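TRNA uridine(34) acetyltransferase (Methanocaldococcus infernus, PDB 6IA8) modifies the wobble uridine at position 34 of tRNAs, using acetyl-CoA and S-adenosylmethionine with a [4Fe-4S] cluster to form 5-(carboxymethyl)uridine. Local coordinates at residues V251-M256 and K272-N277; H232-T237 and P278-D283; Y321-M326 and V330-I335; V213-Q218 and Q242-S247. All blocks are in the same frame, centred on the assembly; numbering follows the deposited sequence.

All four contacts are largely buried; contacts 1, 3 and 4 pack helices on the seven-stranded parallel sheet, and contact 2 joins a helix to the loop leading into one of its strands. Contacts 1 and 4 each use one of two neighbouring strands, 250-255 and 212-218, through aliphatic side chains alone apart from the Tyr-253 ring. Contact 2 shares helix 234-245 with contact 4 but meets its first turn, where a phenylalanine packs; His-232, just before the helix, binds a sulfate away from the packing. Contact 3 lies about 18 Å from contact 4, centre to centre, at the outermost strand 331-332. Its chemistry is mixed, pairing methionine and valine packing with a lysine and a bridging water.

Contact 1: V251-M256 and K272-N277; sequences VSYHLM and KEIFTN
Leu-255 and Ile-274 turn the same way at their first torsion: Leu-255 CG (chi1 -59°) and Ile-274 CG1 (chi1 -77°) each stand anti to the carbonyl carbon. The two side chains then reach toward each other and meet tip to tip. Ile-274 CD1 sits against both branches of the leucine, 3.6 Å from Leu-255 CD1 and 3.8 Å from Leu-255 CD2. The other branch of the isoleucine serves the second neighbour on the strand: Ile-274 CG2 approaches the Tyr-253 ring obliquely, 4.3 Å from Tyr-253 CD2. The tyrosine hydroxyl takes no part here, since Tyr-253 OH is hydrogen-bonded to Thr-241 OG1 on helix 234-245. At the far side of helix 264-276, Lys-272 O accepts two donors from opposite faces of its carbonyl plane, Phe-275 N and Thr-276 OG1, the latter at 2.7 Å. That hydroxyl bond ties the side chain of Thr-276 back to the backbone of Lys-272. Purely apolar where strand and helix touch, this is the interior packing of a beta-alpha-beta unit, strand 250-255, helix 264-276 and strand 284-287, within the radical SAM core, a fold related to the TIM barrel and usually a partial barrel.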
loop_
_atom_site.group_PDB
_atom_site.type_symbol
_atom_site.label_atom_id
_atom_site.label_comp_id
_atom_site.label_asym_id
_atom_site.label_seq_id
_atom_site.Cartn_x
_atom_site.Cartn_y
_atom_site.Cartn_z
ATOM N N VAL A 251 2.680 5.249 -1.836
ATOM C CA VAL A 251 3.567 4.638 -2.804
ATOM C C VAL A 251 4.014 3.295 -2.265
ATOM O O VAL A 251 4.626 3.217 -1.197
ATOM C CB VAL A 251 4.781 5.525 -3.100
ATOM C CG1 VAL A 251 5.735 4.829 -4.062
ATOM C CG2 VAL A 251 4.339 6.883 -3.638
ATOM N N SER A 252 3.754 2.256 -3.023
ATOM C CA SER A 252 4.212 0.906 -2.742
ATOM C C SER A 252 5.132 0.420 -3.855
ATOM O O SER A 252 4.904 0.717 -5.032
ATOM C CB SER A 252 2.996 -0.051 -2.622
ATOM O OG SER A 252 3.430 -1.386 -2.525
ATOM N N TYR A 253 6.153 -0.345 -3.479
ATOM C CA TYR A 253 7.092 -0.932 -4.426
ATOM C C TYR A 253 6.932 -2.448 -4.407
ATOM O O TYR A 253 7.043 -3.071 -3.340
ATOM C CB TYR A 253 8.550 -0.632 -4.083
ATOM C CG TYR A 253 9.089 0.746 -4.307
ATOM C CD1 TYR A 253 8.296 1.775 -4.808
ATOM C CD2 TYR A 253 10.436 1.010 -4.042
ATOM C CE1 TYR A 253 8.839 3.037 -5.047
ATOM C CE2 TYR A 253 10.980 2.243 -4.259
ATOM C CZ TYR A 253 10.198 3.265 -4.760
ATOM O OH TYR A 253 10.840 4.490 -4.941
ATOM N N HIS A 254 6.693 -3.044 -5.577
ATOM C CA HIS A 254 6.848 -4.486 -5.727
ATOM C C HIS A 254 8.314 -4.769 -6.032
ATOM O O HIS A 254 8.860 -4.234 -6.995
ATOM C CB HIS A 254 5.937 -5.034 -6.822
ATOM C CG HIS A 254 5.957 -6.521 -6.910
ATOM N ND1 HIS A 254 6.889 -7.212 -7.657
ATOM C CD2 HIS A 254 5.165 -7.453 -6.334
ATOM C CE1 HIS A 254 6.655 -8.507 -7.551
ATOM N NE2 HIS A 254 5.619 -8.680 -6.749
ATOM N N LEU A 255 8.953 -5.590 -5.202
ATOM C CA LEU A 255 10.382 -5.872 -5.306
ATOM C C LEU A 255 10.621 -7.375 -5.380
ATOM O O LEU A 255 9.946 -8.152 -4.699
ATOM C CB LEU A 255 11.164 -5.288 -4.119
ATOM C CG LEU A 255 11.050 -3.783 -3.923
ATOM C CD1 LEU A 255 11.539 -3.359 -2.545
ATOM C CD2 LEU A 255 11.845 -3.061 -5.038
ATOM N N MET A 256 11.579 -7.780 -6.214
ATOM C CA MET A 256 11.849 -9.197 -6.458
ATOM C C MET A 256 13.304 -9.523 -6.157
ATOM O O MET A 256 14.176 -9.366 -7.030
ATOM C CB MET A 256 11.513 -9.571 -7.900
ATOM C CG MET A 256 10.042 -9.805 -8.179
ATOM S SD MET A 256 9.837 -10.755 -9.699
ATOM C CE MET A 256 10.659 -9.710 -10.873
ATOM N N LYS A 272 18.670 -1.834 1.730
ATOM C CA LYS A 272 19.233 -0.745 2.519
ATOM C C LYS A 272 19.054 0.578 1.778
ATOM O O LYS A 272 18.653 1.601 2.361
ATOM C CB LYS A 272 20.711 -1.024 2.833
ATOM C CG LYS A 272 21.393 0.056 3.631
ATOM C CD LYS A 272 22.789 -0.378 4.079
ATOM C CE LYS A 272 23.552 0.766 4.757
ATOM N NZ LYS A 272 24.919 0.352 5.176
ATOM N N GLU A 273 19.325 0.562 0.471
ATOM C CA GLU A 273 19.275 1.784 -0.306
ATOM C C GLU A 273 17.858 2.318 -0.385
ATOM O O GLU A 273 17.657 3.529 -0.293
ATOM C CB GLU A 273 19.841 1.556 -1.704
ATOM C CG GLU A 273 20.034 2.827 -2.490
ATOM C CD GLU A 273 20.770 2.594 -3.794
ATOM O OE1 GLU A 273 21.465 1.554 -3.905
ATOM O OE2 GLU A 273 20.631 3.440 -4.697
ATOM N N ILE A 274 16.862 1.437 -0.537
ATOM C CA ILE A 274 15.472 1.861 -0.684
ATOM C C ILE A 274 14.973 2.577 0.562
ATOM O O ILE A 274 14.049 3.409 0.479
ATOM C CB ILE A 274 14.606 0.626 -1.027
ATOM C CG1 ILE A 274 14.819 0.270 -2.520
ATOM C CG2 ILE A 274 13.171 0.870 -0.721
ATOM C CD1 ILE A 274 14.259 -1.075 -2.929
ATOM N N PHE A 275 15.553 2.271 1.726
ATOM C CA PHE A 275 15.099 2.876 2.979
ATOM C C PHE A 275 15.999 3.995 3.498
ATOM O O PHE A 275 15.685 4.590 4.555
ATOM C CB PHE A 275 14.964 1.798 4.060
ATOM C CG PHE A 275 14.000 0.696 3.689
ATOM C CD1 PHE A 275 12.775 1.004 3.125
ATOM C CD2 PHE A 275 14.343 -0.635 3.867
ATOM C CE1 PHE A 275 11.899 -0.013 2.736
ATOM C CE2 PHE A 275 13.467 -1.634 3.527
ATOM C CZ PHE A 275 12.258 -1.321 2.954
ATOM N N THR A 276 17.120 4.286 2.805
ATOM C CA THR A 276 18.083 5.281 3.276
ATOM C C THR A 276 18.567 6.219 2.168
ATOM O O THR A 276 19.440 7.060 2.415
ATOM C CB THR A 276 19.320 4.641 3.949
ATOM O OG1 THR A 276 20.044 3.812 3.016
ATOM C CG2 THR A 276 18.942 3.813 5.162
ATOM N N ASN A 277 18.024 6.105 0.961
ATOM C CA ASN A 277 18.306 7.010 -0.150
ATOM C C ASN A 277 17.023 7.757 -0.478
ATOM O O ASN A 277 15.985 7.114 -0.726
ATOM C CB ASN A 277 18.788 6.206 -1.346
ATOM C CG ASN A 277 19.072 7.055 -2.557
ATOM O OD1 ASN A 277 18.502 8.135 -2.738
ATOM N ND2 ASN A 277 19.944 6.541 -3.430
#

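Contact 2: H232-T237 and P278-D283; sequences HSVEDT and PDFMPD. With SO4 (sulfate ion), chain C.
Phe-280 turns one ring edge to Val-234 and Thr-237, the two residues of the first helical turn that face it. Val-234 CG2 meets the ring in its plane, 3.7 Å from both Phe-280 CZ and Phe-280 CE1, and the two side chains cross at about a right angle. With chi1 at 71°, Val-234 CG1 sits between the backbone N and the carbonyl carbon, which leaves CG2 anti to the N and against the ring. Thr-237 CG2 touches the same edge more loosely, 4.5 Å from Phe-280 CE1. One face of the ring carries Asp-279 CB above its centre, and Ile-238 and Tyr-253 also pack on the phenylalanine. The helix that receives the ring starts with a capping box: Asp-236 N donates to Ser-233 OG at 3.0 Å, and Ser-233 N donates in return to Asp-236 OD2 at 2.8 Å, meeting it from above the carboxylate plane. Just before the box, His-232 ND1 gives a nearly straight bond (177°) of 2.8 Å to sulfate O1, which lies at the edge of the imidazole. Arg-230 NE and Gly-231 N also bond the sulfate, which is probably from the crystallisation liquor. With an alanine here, the sulfate and Val-217 O, the partner of His-232 NE2, would probably each lose a donor.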
loop_
_atom_site.group_PDB
_atom_site.type_symbol
_atom_site.label_atom_id
_atom_site.label_comp_id
_atom_site.label_asym_id
_atom_site.label_seq_id
_atom_site.Cartn_x
_atom_site.Cartn_y
_atom_site.Cartn_z
ATOM N N HIS A 232 11.275 -0.636 -17.965
ATOM C CA HIS A 232 11.442 0.600 -17.216
ATOM C C HIS A 232 12.841 0.658 -16.619
ATOM O O HIS A 232 13.569 -0.328 -16.583
ATOM C CB HIS A 232 10.394 0.732 -16.109
ATOM C CG HIS A 232 10.616 -0.194 -14.957
ATOM N ND1 HIS A 232 10.083 -1.465 -14.913
ATOM C CD2 HIS A 232 11.317 -0.040 -13.808
ATOM C CE1 HIS A 232 10.447 -2.055 -13.790
ATOM N NE2 HIS A 232 11.183 -1.207 -13.093
ATOM N N SER A 233 13.199 1.835 -16.137
ATOM C CA SER A 233 14.499 2.111 -15.544
ATOM C C SER A 233 14.318 2.496 -14.077
ATOM O O SER A 233 13.204 2.746 -13.599
ATOM C CB SER A 233 15.196 3.251 -16.293
ATOM O OG SER A 233 14.454 4.451 -16.069
ATOM N N VAL A 234 15.433 2.560 -13.349
ATOM C CA VAL A 234 15.347 3.059 -11.984
ATOM C C VAL A 234 15.001 4.542 -12.000
ATOM O O VAL A 234 14.281 5.032 -11.120
ATOM C CB VAL A 234 16.648 2.790 -11.208
ATOM C CG1 VAL A 234 17.777 3.677 -11.703
ATOM C CG2 VAL A 234 16.384 3.031 -9.723
ATOM N N GLU A 235 15.493 5.276 -13.007
ATOM C CA GLU A 235 15.105 6.674 -13.170
ATOM C C GLU A 235 13.587 6.828 -13.252
ATOM O O GLU A 235 13.028 7.771 -12.675
ATOM C CB GLU A 235 15.778 7.283 -14.405
ATOM C CG GLU A 235 17.278 7.524 -14.244
ATOM C CD GLU A 235 18.129 6.259 -14.371
ATOM O OE1 GLU A 235 17.645 5.213 -14.865
ATOM O OE2 GLU A 235 19.308 6.309 -13.974
ATOM N N ASP A 236 12.909 5.936 -13.983
ATOM C CA ASP A 236 11.450 5.961 -14.023
ATOM C C ASP A 236 10.859 5.771 -12.629
ATOM O O ASP A 236 9.877 6.427 -12.262
ATOM C CB ASP A 236 10.927 4.856 -14.936
ATOM C CG ASP A 236 11.344 5.034 -16.385
ATOM O OD1 ASP A 236 11.443 6.186 -16.863
ATOM O OD2 ASP A 236 11.589 4.001 -17.035
ATOM N N THR A 237 11.395 4.817 -11.865
ATOM C CA THR A 237 10.892 4.588 -10.508
ATOM C C THR A 237 11.087 5.828 -9.630
ATOM O O THR A 237 10.204 6.210 -8.839
ATOM C CB THR A 237 11.619 3.379 -9.904
ATOM O OG1 THR A 237 11.257 2.175 -10.603
ATOM C CG2 THR A 237 11.300 3.216 -8.398
ATOM N N PRO A 278 17.001 9.094 -0.390
ATOM C CA PRO A 278 15.710 9.817 -0.480
ATOM C C PRO A 278 15.057 9.722 -1.862
ATOM O O PRO A 278 13.892 10.097 -2.030
ATOM C CB PRO A 278 16.087 11.268 -0.153
ATOM C CG PRO A 278 17.514 11.356 -0.579
ATOM C CD PRO A 278 18.135 10.014 -0.206
ATOM N N ASP A 279 15.771 9.210 -2.857
ATOM C CA ASP A 279 15.155 8.923 -4.142
ATOM C C ASP A 279 14.068 7.870 -4.034
ATOM O O ASP A 279 13.200 7.800 -4.913
ATOM C CB ASP A 279 16.228 8.446 -5.124
ATOM C CG ASP A 279 17.071 9.585 -5.682
ATOM O OD1 ASP A 279 16.784 10.765 -5.451
ATOM O OD2 ASP A 279 18.042 9.290 -6.371
ATOM N N PHE A 280 14.091 7.044 -2.988
ATOM C CA PHE A 280 13.116 5.971 -2.864
ATOM C C PHE A 280 12.182 6.210 -1.689
ATOM O O PHE A 280 11.171 6.941 -1.821
ATOM C CB PHE A 280 13.874 4.643 -2.765
ATOM C CG PHE A 280 14.804 4.399 -3.938
ATOM C CD1 PHE A 280 14.300 4.185 -5.205
ATOM C CD2 PHE A 280 16.177 4.409 -3.771
ATOM C CE1 PHE A 280 15.181 3.972 -6.319
ATOM C CE2 PHE A 280 17.064 4.187 -4.863
ATOM C CZ PHE A 280 16.532 3.957 -6.141
ATOM N N MET A 281 12.461 5.613 -0.540
ATOM C CA MET A 281 11.637 5.778 0.652
ATOM C C MET A 281 10.145 5.501 0.391
ATOM O O MET A 281 9.286 6.336 0.684
ATOM C CB MET A 281 11.842 7.166 1.228
ATOM C CG MET A 281 13.240 7.648 1.181
ATOM S SD MET A 281 14.431 6.770 2.257
ATOM C CE MET A 281 14.247 7.645 3.820
ATOM N N PRO A 282 9.812 4.316 -0.095
ATOM C CA PRO A 282 8.399 3.972 -0.286
ATOM C C PRO A 282 7.688 3.833 1.044
ATOM O O PRO A 282 8.311 3.539 2.066
ATOM C CB PRO A 282 8.449 2.618 -0.998
ATOM C CG PRO A 282 9.730 1.978 -0.482
ATOM C CD PRO A 282 10.713 3.175 -0.364
ATOM N N ASP A 283 6.354 3.989 0.997
ATOM C CA ASP A 283 5.519 3.752 2.170
ATOM C C ASP A 283 5.343 2.266 2.448
ATOM O O ASP A 283 5.092 1.874 3.593
ATOM C CB ASP A 283 4.133 4.368 1.993
ATOM C CG ASP A 283 4.166 5.862 1.746
ATOM O OD1 ASP A 283 4.832 6.524 2.528
ATOM O OD2 ASP A 283 3.519 6.327 0.760
HETATM S S SO4 C . 8.207 -4.070 -16.485
HETATM O O1 SO4 C . 8.478 -2.673 -16.830
HETATM O O2 SO4 C . 8.879 -4.434 -15.239
HETATM O O3 SO4 C . 6.769 -4.264 -16.336
HETATM O O4 SO4 C . 8.700 -4.923 -17.563
#

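Contact 3: Y321-M326 and V330-I335; sequences YAKSIM and VRTSRI
Met-326 and Val-330, on either side of a short connection, bring their CA atoms to 6.4 Å, and the backbones then diverge until the CA atoms of Lys-323 and Thr-332 stand 8.7 Å apart. The contact closes a helix-to-strand step, from helix 312-325 into strand 331-332, an outermost strand of the parallel sheet. Val-330 CG1 lies 4.1 Å from Met-326 CG, the two side chains crossing at about a right angle. Further out, the methionine chain bends at its thioether (chi3 -145°), which brings its terminal methyl across Thr-332, with Met-326 CE 4.1 Å from Thr-332 OG1. Phe-275 of helix 264-276 packs on both Met-326 and Val-330, so this end of the contact is apolar and buried. The other end is more polar. Lys-323 bends at chi3 and passes its shaft by the threonine methyl, Lys-323 CE lying 4.2 Å from Thr-332 CG2. The lysine then reaches toward Ile-335, meeting it tip to tip, though this part of the chain, from Ser-333 on, is poorly ordered. Val-357 and Met-361 of helix 353-364 also touch the lysine. Its ammonium is linked to the backbone beyond the strand by a water, which accepts from Lys-323 NZ at 2.6 Å and donates to Ser-333 O at 3.2 Å.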
loop_
_atom_site.group_PDB
_atom_site.type_symbol
_atom_site.label_atom_id
_atom_site.label_comp_id
_atom_site.label_asym_id
_atom_site.label_seq_id
_atom_site.Cartn_x
_atom_site.Cartn_y
_atom_site.Cartn_z
ATOM N N TYR A 321 16.891 -10.167 6.377
ATOM C CA TYR A 321 17.662 -8.933 6.425
ATOM C C TYR A 321 16.770 -7.729 6.154
ATOM O O TYR A 321 16.786 -6.743 6.901
ATOM C CB TYR A 321 18.819 -8.978 5.416
ATOM C CG TYR A 321 19.564 -7.666 5.356
ATOM C CD1 TYR A 321 20.498 -7.328 6.335
ATOM C CD2 TYR A 321 19.273 -6.732 4.374
ATOM C CE1 TYR A 321 21.157 -6.109 6.308
ATOM C CE2 TYR A 321 19.914 -5.513 4.346
ATOM C CZ TYR A 321 20.849 -5.203 5.307
ATOM O OH TYR A 321 21.462 -3.974 5.254
ATOM N N ALA A 322 16.023 -7.763 5.053
ATOM C CA ALA A 322 15.192 -6.624 4.695
ATOM C C ALA A 322 14.265 -6.235 5.837
ATOM O O ALA A 322 14.159 -5.052 6.176
ATOM C CB ALA A 322 14.381 -6.925 3.439
ATOM N N LYS A 323 13.584 -7.215 6.449
ATOM C CA LYS A 323 12.700 -6.875 7.560
ATOM C C LYS A 323 13.464 -6.329 8.760
ATOM O O LYS A 323 12.932 -5.505 9.512
ATOM C CB LYS A 323 11.891 -8.097 7.965
ATOM C CG LYS A 323 10.804 -8.467 6.921
ATOM C CD LYS A 323 9.876 -9.554 7.477
ATOM C CE LYS A 323 8.421 -9.085 7.420
ATOM N NZ LYS A 323 7.460 -10.112 7.902
ATOM N N SER A 324 14.675 -6.824 9.007
ATOM C CA SER A 324 15.418 -6.372 10.177
ATOM C C SER A 324 15.834 -4.908 10.055
ATOM O O SER A 324 16.119 -4.269 11.073
ATOM C CB SER A 324 16.674 -7.234 10.384
ATOM O OG SER A 324 17.656 -6.883 9.433
ATOM N N ILE A 325 15.934 -4.373 8.837
ATOM C CA ILE A 325 16.308 -2.969 8.656
ATOM C C ILE A 325 15.142 -2.101 8.223
ATOM O O ILE A 325 15.342 -0.908 8.012
ATOM C CB ILE A 325 17.472 -2.798 7.656
ATOM C CG1 ILE A 325 17.012 -3.217 6.239
ATOM C CG2 ILE A 325 18.686 -3.570 8.156
ATOM C CD1 ILE A 325 17.872 -2.624 5.113
ATOM N N MET A 326 13.943 -2.648 8.063
ATOM C CA MET A 326 12.811 -1.832 7.608
ATOM C C MET A 326 12.493 -0.740 8.627
ATOM O O MET A 326 12.347 -1.043 9.807
ATOM C CB MET A 326 11.565 -2.689 7.408
ATOM C CG MET A 326 11.234 -2.977 5.998
ATOM S SD MET A 326 9.908 -4.181 5.912
ATOM C CE MET A 326 10.469 -5.066 4.423
ATOM N N VAL A 330 7.477 1.945 7.350
ATOM C CA VAL A 330 7.268 1.105 6.173
ATOM C C VAL A 330 6.263 0.027 6.507
ATOM O O VAL A 330 6.350 -0.626 7.560
ATOM C CB VAL A 330 8.580 0.482 5.666
ATOM C CG1 VAL A 330 8.308 -0.472 4.533
ATOM C CG2 VAL A 330 9.535 1.591 5.170
ATOM N N ARG A 331 5.314 -0.173 5.605
ATOM C CA ARG A 331 4.329 -1.230 5.756
ATOM C C ARG A 331 4.671 -2.329 4.763
ATOM O O ARG A 331 5.046 -2.046 3.639
ATOM C CB ARG A 331 2.907 -0.702 5.522
ATOM C CG ARG A 331 1.799 -1.719 5.794
ATOM C CD ARG A 331 0.489 -1.241 5.178
ATOM N NE ARG A 331 -0.376 -0.561 6.136
ATOM C CZ ARG A 331 -1.373 0.253 5.798
ATOM N NH1 ARG A 331 -1.626 0.516 4.521
ATOM N NH2 ARG A 331 -2.111 0.820 6.737
ATOM N N THR A 332 4.558 -3.577 5.165
ATOM C CA THR A 332 4.904 -4.693 4.297
ATOM C C THR A 332 3.678 -5.558 4.058
ATOM O O THR A 332 2.751 -5.577 4.869
ATOM C CB THR A 332 6.016 -5.551 4.917
ATOM O OG1 THR A 332 6.632 -6.350 3.900
ATOM C CG2 THR A 332 5.452 -6.464 5.995
ATOM N N SER A 333 3.670 -6.250 2.927
ATOM C CA SER A 333 2.624 -7.209 2.615
ATOM C C SER A 333 2.954 -8.554 3.242
ATOM O O SER A 333 4.123 -8.918 3.398
ATOM C CB SER A 333 2.468 -7.376 1.105
ATOM O OG SER A 333 2.138 -6.148 0.496
ATOM N N ARG A 334 1.910 -9.290 3.610
ATOM C CA ARG A 334 2.085 -10.682 3.999
ATOM C C ARG A 334 2.866 -11.405 2.912
ATOM O O ARG A 334 2.483 -11.374 1.741
ATOM C CB ARG A 334 0.724 -11.343 4.214
ATOM C CG ARG A 334 0.800 -12.698 4.898
ATOM C CD ARG A 334 -0.542 -13.415 4.847
ATOM N N ILE A 335 3.981 -12.025 3.291
ATOM C CA ILE A 335 4.825 -12.718 2.320
ATOM C C ILE A 335 4.066 -13.947 1.829
ATOM O O ILE A 335 3.799 -14.877 2.595
ATOM C CB ILE A 335 6.180 -13.099 2.923
ATOM C CG1 ILE A 335 6.937 -11.839 3.348
ATOM C CG2 ILE A 335 6.998 -13.889 1.929
ATOM C CD1 ILE A 335 8.041 -12.093 4.344
HETATM O O HOH W 1 5.707 -9.588 6.058
#

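Contact 4: V213-Q218 and Q242-S247; sequences VELGVQ and QLLKDS
Neither the face nor the edge of a ring enters where Val-213 and Leu-215 meet Leu-244; the flat groups that pair nearby are the amide of Gln-242 and the carboxylate of Asp-246, joined by a hydrogen bond. Gln-242 NE2 donates to Asp-246 OD2 at 2.8 Å, with the acceptor only 6° out of the amide plane and the donor on the anti side, 17° out of the carboxylate plane. The same carboxylate forms a salt bridge with Arg-426 of the mixed sheet, in the acetyltransferase domain. On the inner side of the helix, Leu-244 places its two methyls astride Val-213. Leu-244 CD2 lies 3.6 Å from Val-213 CG2, while Leu-244 CD1 lies 3.9 Å from Val-213 CG1, the side chains crossing at about a right angle. Leu-215 comes to Leu-244 CD1 tip to tip, its CD2 at 4.1 Å. An alanine in place of Leu-244 would probably open a gap between helix and strand where the two methyls met Val-213 and Leu-215. Further along the chain, Ser-247 OG bonds Leu-243 O at 2.8 Å, nearly along the C=O axis. Leu-244 also touches Val-251, so it packs over two neighbouring strands, the interior of a beta-alpha-beta crossover from strand 212-218 through helix 234-245 to strand 250-255 in the radical SAM core.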
loop_
_atom_site.group_PDB
_atom_site.type_symbol
_atom_site.label_atom_id
_atom_site.label_comp_id
_atom_site.label_asym_id
_atom_site.label_seq_id
_atom_site.Cartn_x
_atom_site.Cartn_y
_atom_site.Cartn_z
ATOM N N VAL A 213 -0.683 3.858 -5.076
ATOM C CA VAL A 213 -0.149 3.378 -6.344
ATOM C C VAL A 213 1.006 2.424 -6.059
ATOM O O VAL A 213 1.931 2.752 -5.308
ATOM C CB VAL A 213 0.311 4.538 -7.245
ATOM C CG1 VAL A 213 0.965 3.973 -8.548
ATOM C CG2 VAL A 213 -0.818 5.445 -7.593
ATOM N N GLU A 214 0.935 1.233 -6.628
ATOM C CA GLU A 214 1.967 0.221 -6.471
ATOM C C GLU A 214 2.778 0.182 -7.756
ATOM O O GLU A 214 2.220 -0.076 -8.829
ATOM C CB GLU A 214 1.376 -1.161 -6.194
ATOM C CG GLU A 214 2.453 -2.210 -5.893
ATOM C CD GLU A 214 1.924 -3.644 -5.918
ATOM O OE1 GLU A 214 2.440 -4.452 -6.724
ATOM O OE2 GLU A 214 0.998 -3.949 -5.141
ATOM N N LEU A 215 4.074 0.455 -7.650
ATOM C CA LEU A 215 4.974 0.503 -8.796
ATOM C C LEU A 215 5.623 -0.863 -8.959
ATOM O O LEU A 215 6.124 -1.427 -7.984
ATOM C CB LEU A 215 6.045 1.580 -8.593
ATOM C CG LEU A 215 5.526 3.025 -8.540
ATOM C CD1 LEU A 215 6.718 3.977 -8.184
ATOM C CD2 LEU A 215 4.882 3.436 -9.852
ATOM N N GLY A 216 5.597 -1.399 -10.178
ATOM C CA GLY A 216 6.324 -2.617 -10.486
ATOM C C GLY A 216 7.821 -2.374 -10.602
ATOM O O GLY A 216 8.378 -2.433 -11.706
ATOM N N VAL A 217 8.478 -2.068 -9.477
ATOM C CA VAL A 217 9.891 -1.696 -9.502
ATOM C C VAL A 217 10.770 -2.900 -9.841
ATOM O O VAL A 217 11.651 -2.812 -10.709
ATOM C CB VAL A 217 10.295 -1.075 -8.153
ATOM C CG1 VAL A 217 11.768 -0.747 -8.144
ATOM C CG2 VAL A 217 9.448 0.174 -7.868
ATOM N N GLN A 218 10.557 -4.024 -9.133
ATOM C CA GLN A 218 11.292 -5.277 -9.278
ATOM C C GLN A 218 12.717 -5.127 -8.780
ATOM O O GLN A 218 13.085 -5.806 -7.821
ATOM C CB GLN A 218 11.281 -5.757 -10.718
ATOM C CG GLN A 218 9.935 -5.671 -11.428
ATOM C CD GLN A 218 8.774 -6.192 -10.624
ATOM O OE1 GLN A 218 8.936 -6.824 -9.582
ATOM N NE2 GLN A 218 7.577 -5.904 -11.101
ATOM N N GLN A 242 8.496 10.498 -6.867
ATOM C CA GLN A 242 8.388 11.907 -6.506
ATOM C C GLN A 242 7.056 12.512 -6.952
ATOM O O GLN A 242 6.437 13.284 -6.217
ATOM C CB GLN A 242 9.546 12.677 -7.135
ATOM C CG GLN A 242 9.463 14.196 -6.940
ATOM C CD GLN A 242 8.932 14.934 -8.135
ATOM O OE1 GLN A 242 9.360 14.691 -9.256
ATOM N NE2 GLN A 242 8.008 15.867 -7.903
ATOM N N LEU A 243 6.622 12.221 -8.173
ATOM C CA LEU A 243 5.361 12.781 -8.642
ATOM C C LEU A 243 4.199 12.264 -7.806
ATOM O O LEU A 243 3.252 13.003 -7.528
ATOM C CB LEU A 243 5.154 12.440 -10.111
ATOM C CG LEU A 243 6.116 13.107 -11.098
ATOM C CD1 LEU A 243 5.900 12.513 -12.482
ATOM C CD2 LEU A 243 5.908 14.603 -11.119
ATOM N N LEU A 244 4.249 10.990 -7.409
ATOM C CA LEU A 244 3.198 10.413 -6.572
ATOM C C LEU A 244 3.192 11.062 -5.190
ATOM O O LEU A 244 2.143 11.490 -4.695
ATOM C CB LEU A 244 3.401 8.893 -6.463
ATOM C CG LEU A 244 3.058 8.099 -7.731
ATOM C CD1 LEU A 244 3.614 6.676 -7.594
ATOM C CD2 LEU A 244 1.620 8.087 -8.025
ATOM N N LYS A 245 4.365 11.156 -4.561
ATOM C CA LYS A 245 4.460 11.752 -3.235
ATOM C C LYS A 245 3.993 13.200 -3.254
ATOM O O LYS A 245 3.269 13.636 -2.355
ATOM C CB LYS A 245 5.897 11.679 -2.739
ATOM C CG LYS A 245 6.405 10.295 -2.265
ATOM C CD LYS A 245 5.580 9.754 -1.091
ATOM C CE LYS A 245 6.287 8.540 -0.484
ATOM N NZ LYS A 245 7.468 8.994 0.294
ATOM N N ASP A 246 4.392 13.965 -4.276
ATOM C CA ASP A 246 4.020 15.371 -4.364
ATOM C C ASP A 246 2.590 15.560 -4.819
ATOM O O ASP A 246 2.145 16.699 -4.894
ATOM C CB ASP A 246 4.992 16.123 -5.293
ATOM C CG ASP A 246 6.332 16.390 -4.610
ATOM O OD1 ASP A 246 6.361 16.421 -3.336
ATOM O OD2 ASP A 246 7.330 16.585 -5.330
ATOM N N SER A 247 1.870 14.487 -5.136
ATOM C CA SER A 247 0.432 14.526 -5.348
ATOM C C SER A 247 -0.332 13.915 -4.177
ATOM O O SER A 247 -1.544 13.716 -4.272
ATOM C CB SER A 247 0.107 13.801 -6.652
ATOM O OG SER A 247 0.827 14.384 -7.745
#